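Local coordinates for protein beta-carbonic anhydrase (Methanothermobacter thermautotrophicus, PDB 1G5C) that catalyses the reversible hydration of carbon dioxide to bicarbonate, as a zinc-dependent carbonic anhydrase of the beta class, at residues Asn60-Gly65 with Val136-Ser141. Sequence-based numbering, arbitrary orientation.
Sequences NIVDDG and VKRLKS
With chi1 of V62 at 178°, its CG1 lies anti to the backbone N and reaches the flank of helix 128-141 between R138 and L139, while the side chain of R138, extended through chi2 and then bent at chi3 (-139°), slides past it in the opposite direction, which brings NH1 obliquely to the V62 carbonyl oxygen. CG1 of V62 sits against CB of R138 at 4.0 Å and against CG of L139, also at 4.0 Å, the valine and leucine side chains crossing at about a right angle. Beside this apolar contact, R138 NH1 donates to V62 O at 2.9 Å. The bond is bent, with an N-H...O angle of 134°. A salt bridge from R138 NE to E134, one turn earlier, gives the guanidinium a second partner and would limit its rotation. V62 and L139 both also touch I84 of strand 81-87, so loop and helix pack together against the central sheet. The I61 side chain is about 9 Å from the bound zinc ion: this is structural packing near the metal site, not part of it. The contact pairs buried aliphatic packing with a polar bond at its exposed side, where the arginine's positive charge would polarise the loop C=O.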
loop_
_atom_site.group_PDB
_atom_site.type_symbol
_atom_site.label_atom_id
_atom_site.label_comp_id
_atom_site.label_asym_id
_atom_site.label_seq_id
_atom_site.Cartn_x
_atom_site.Cartn_y
_atom_site.Cartn_z
ATOM N N ASN A 60 -4.651 7.891 4.860
ATOM C CA ASN A 60 -4.344 6.817 5.806
ATOM C C ASN A 60 -5.562 6.423 6.630
ATOM O O ASN A 60 -5.538 6.376 7.867
ATOM C CB ASN A 60 -3.155 7.167 6.721
ATOM C CG ASN A 60 -3.317 8.500 7.436
ATOM O OD1 ASN A 60 -2.969 9.545 6.903
ATOM N ND2 ASN A 60 -3.836 8.461 8.646
ATOM N N ILE A 61 -6.639 6.140 5.913
ATOM C CA ILE A 61 -7.895 5.718 6.521
ATOM C C ILE A 61 -7.923 4.189 6.544
ATOM O O ILE A 61 -7.659 3.542 5.533
ATOM C CB ILE A 61 -9.072 6.226 5.699
ATOM C CG1 ILE A 61 -9.091 7.749 5.737
ATOM C CG2 ILE A 61 -10.393 5.630 6.230
ATOM C CD1 ILE A 61 -10.120 8.354 4.800
ATOM N N VAL A 62 -8.226 3.615 7.697
ATOM C CA VAL A 62 -8.268 2.169 7.837
ATOM C C VAL A 62 -9.596 1.606 7.342
ATOM O O VAL A 62 -10.623 1.725 8.015
ATOM C CB VAL A 62 -8.059 1.759 9.312
ATOM C CG1 VAL A 62 -8.150 0.244 9.451
ATOM C CG2 VAL A 62 -6.709 2.257 9.803
ATOM N N ASP A 63 -9.582 1.028 6.146
ATOM C CA ASP A 63 -10.783 0.429 5.572
ATOM C C ASP A 63 -10.507 -1.071 5.431
ATOM O O ASP A 63 -9.478 -1.564 5.910
ATOM C CB ASP A 63 -11.109 1.066 4.206
ATOM C CG ASP A 63 -9.975 0.922 3.198
ATOM O OD1 ASP A 63 -10.130 1.374 2.037
ATOM O OD2 ASP A 63 -8.925 0.354 3.564
ATOM N N ASP A 64 -11.421 -1.799 4.795
ATOM C CA ASP A 64 -11.261 -3.245 4.625
ATOM C C ASP A 64 -9.970 -3.641 3.918
ATOM O O ASP A 64 -9.341 -4.643 4.282
ATOM C CB ASP A 64 -12.440 -3.828 3.846
ATOM C CG ASP A 64 -13.771 -3.575 4.526
ATOM O OD1 ASP A 64 -13.883 -3.844 5.744
ATOM O OD2 ASP A 64 -14.709 -3.112 3.840
ATOM N N GLY A 65 -9.600 -2.879 2.890
ATOM C CA GLY A 65 -8.387 -3.171 2.143
ATOM C C GLY A 65 -7.145 -3.056 3.012
ATOM O O GLY A 65 -6.231 -3.869 2.918
ATOM N N VAL A 136 -6.704 3.434 14.745
ATOM C CA VAL A 136 -6.180 2.548 15.779
ATOM C C VAL A 136 -7.334 1.712 16.338
ATOM O O VAL A 136 -7.232 0.484 16.478
ATOM C CB VAL A 136 -5.516 3.362 16.920
ATOM C CG1 VAL A 136 -5.243 2.458 18.131
ATOM C CG2 VAL A 136 -4.188 3.988 16.404
ATOM N N LYS A 137 -8.447 2.369 16.637
ATOM C CA LYS A 137 -9.593 1.649 17.169
ATOM C C LYS A 137 -10.090 0.564 16.216
ATOM O O LYS A 137 -10.414 -0.542 16.647
ATOM C CB LYS A 137 -10.712 2.633 17.516
ATOM C CG LYS A 137 -10.790 2.900 19.028
ATOM C CD LYS A 137 -11.457 4.229 19.413
ATOM C CE LYS A 137 -12.302 4.807 18.292
ATOM N NZ LYS A 137 -13.146 5.934 18.768
ATOM N N ARG A 138 -10.143 0.867 14.923
ATOM C CA ARG A 138 -10.590 -0.115 13.946
ATOM C C ARG A 138 -9.691 -1.334 13.886
ATOM O O ARG A 138 -10.170 -2.462 13.836
ATOM C CB ARG A 138 -10.673 0.498 12.557
ATOM C CG ARG A 138 -12.010 1.127 12.265
ATOM C CD ARG A 138 -12.053 1.712 10.885
ATOM N NE ARG A 138 -12.741 2.993 10.932
ATOM C CZ ARG A 138 -13.177 3.661 9.869
ATOM N NH1 ARG A 138 -13.004 3.172 8.645
ATOM N NH2 ARG A 138 -13.786 4.829 10.034
ATOM N N LEU A 139 -8.383 -1.111 13.887
ATOM C CA LEU A 139 -7.449 -2.226 13.828
ATOM C C LEU A 139 -7.557 -3.071 15.091
ATOM O O LEU A 139 -7.623 -4.296 15.032
ATOM C CB LEU A 139 -6.014 -1.716 13.656
ATOM C CG LEU A 139 -5.640 -1.232 12.248
ATOM C CD1 LEU A 139 -4.265 -0.605 12.267
ATOM C CD2 LEU A 139 -5.671 -2.416 11.283
ATOM N N LYS A 140 -7.581 -2.412 16.239
ATOM C CA LYS A 140 -7.675 -3.126 17.501
ATOM C C LYS A 140 -8.995 -3.871 17.683
ATOM O O LYS A 140 -9.028 -4.904 18.340
ATOM C CB LYS A 140 -7.439 -2.158 18.662
ATOM C CG LYS A 140 -5.965 -1.916 18.922
ATOM C CD LYS A 140 -5.773 -1.084 20.167
ATOM C CE LYS A 140 -4.460 -1.438 20.848
ATOM N NZ LYS A 140 -4.374 -2.907 21.199
ATOM N N SER A 141 -10.061 -3.360 17.078
ATOM C CA SER A 141 -11.394 -3.967 17.161
ATOM C C SER A 141 -11.611 -5.105 16.161
ATOM O O SER A 141 -12.542 -5.901 16.303
ATOM C CB SER A 141 -12.463 -2.911 16.887
ATOM O OG SER A 141 -12.305 -1.784 17.730
#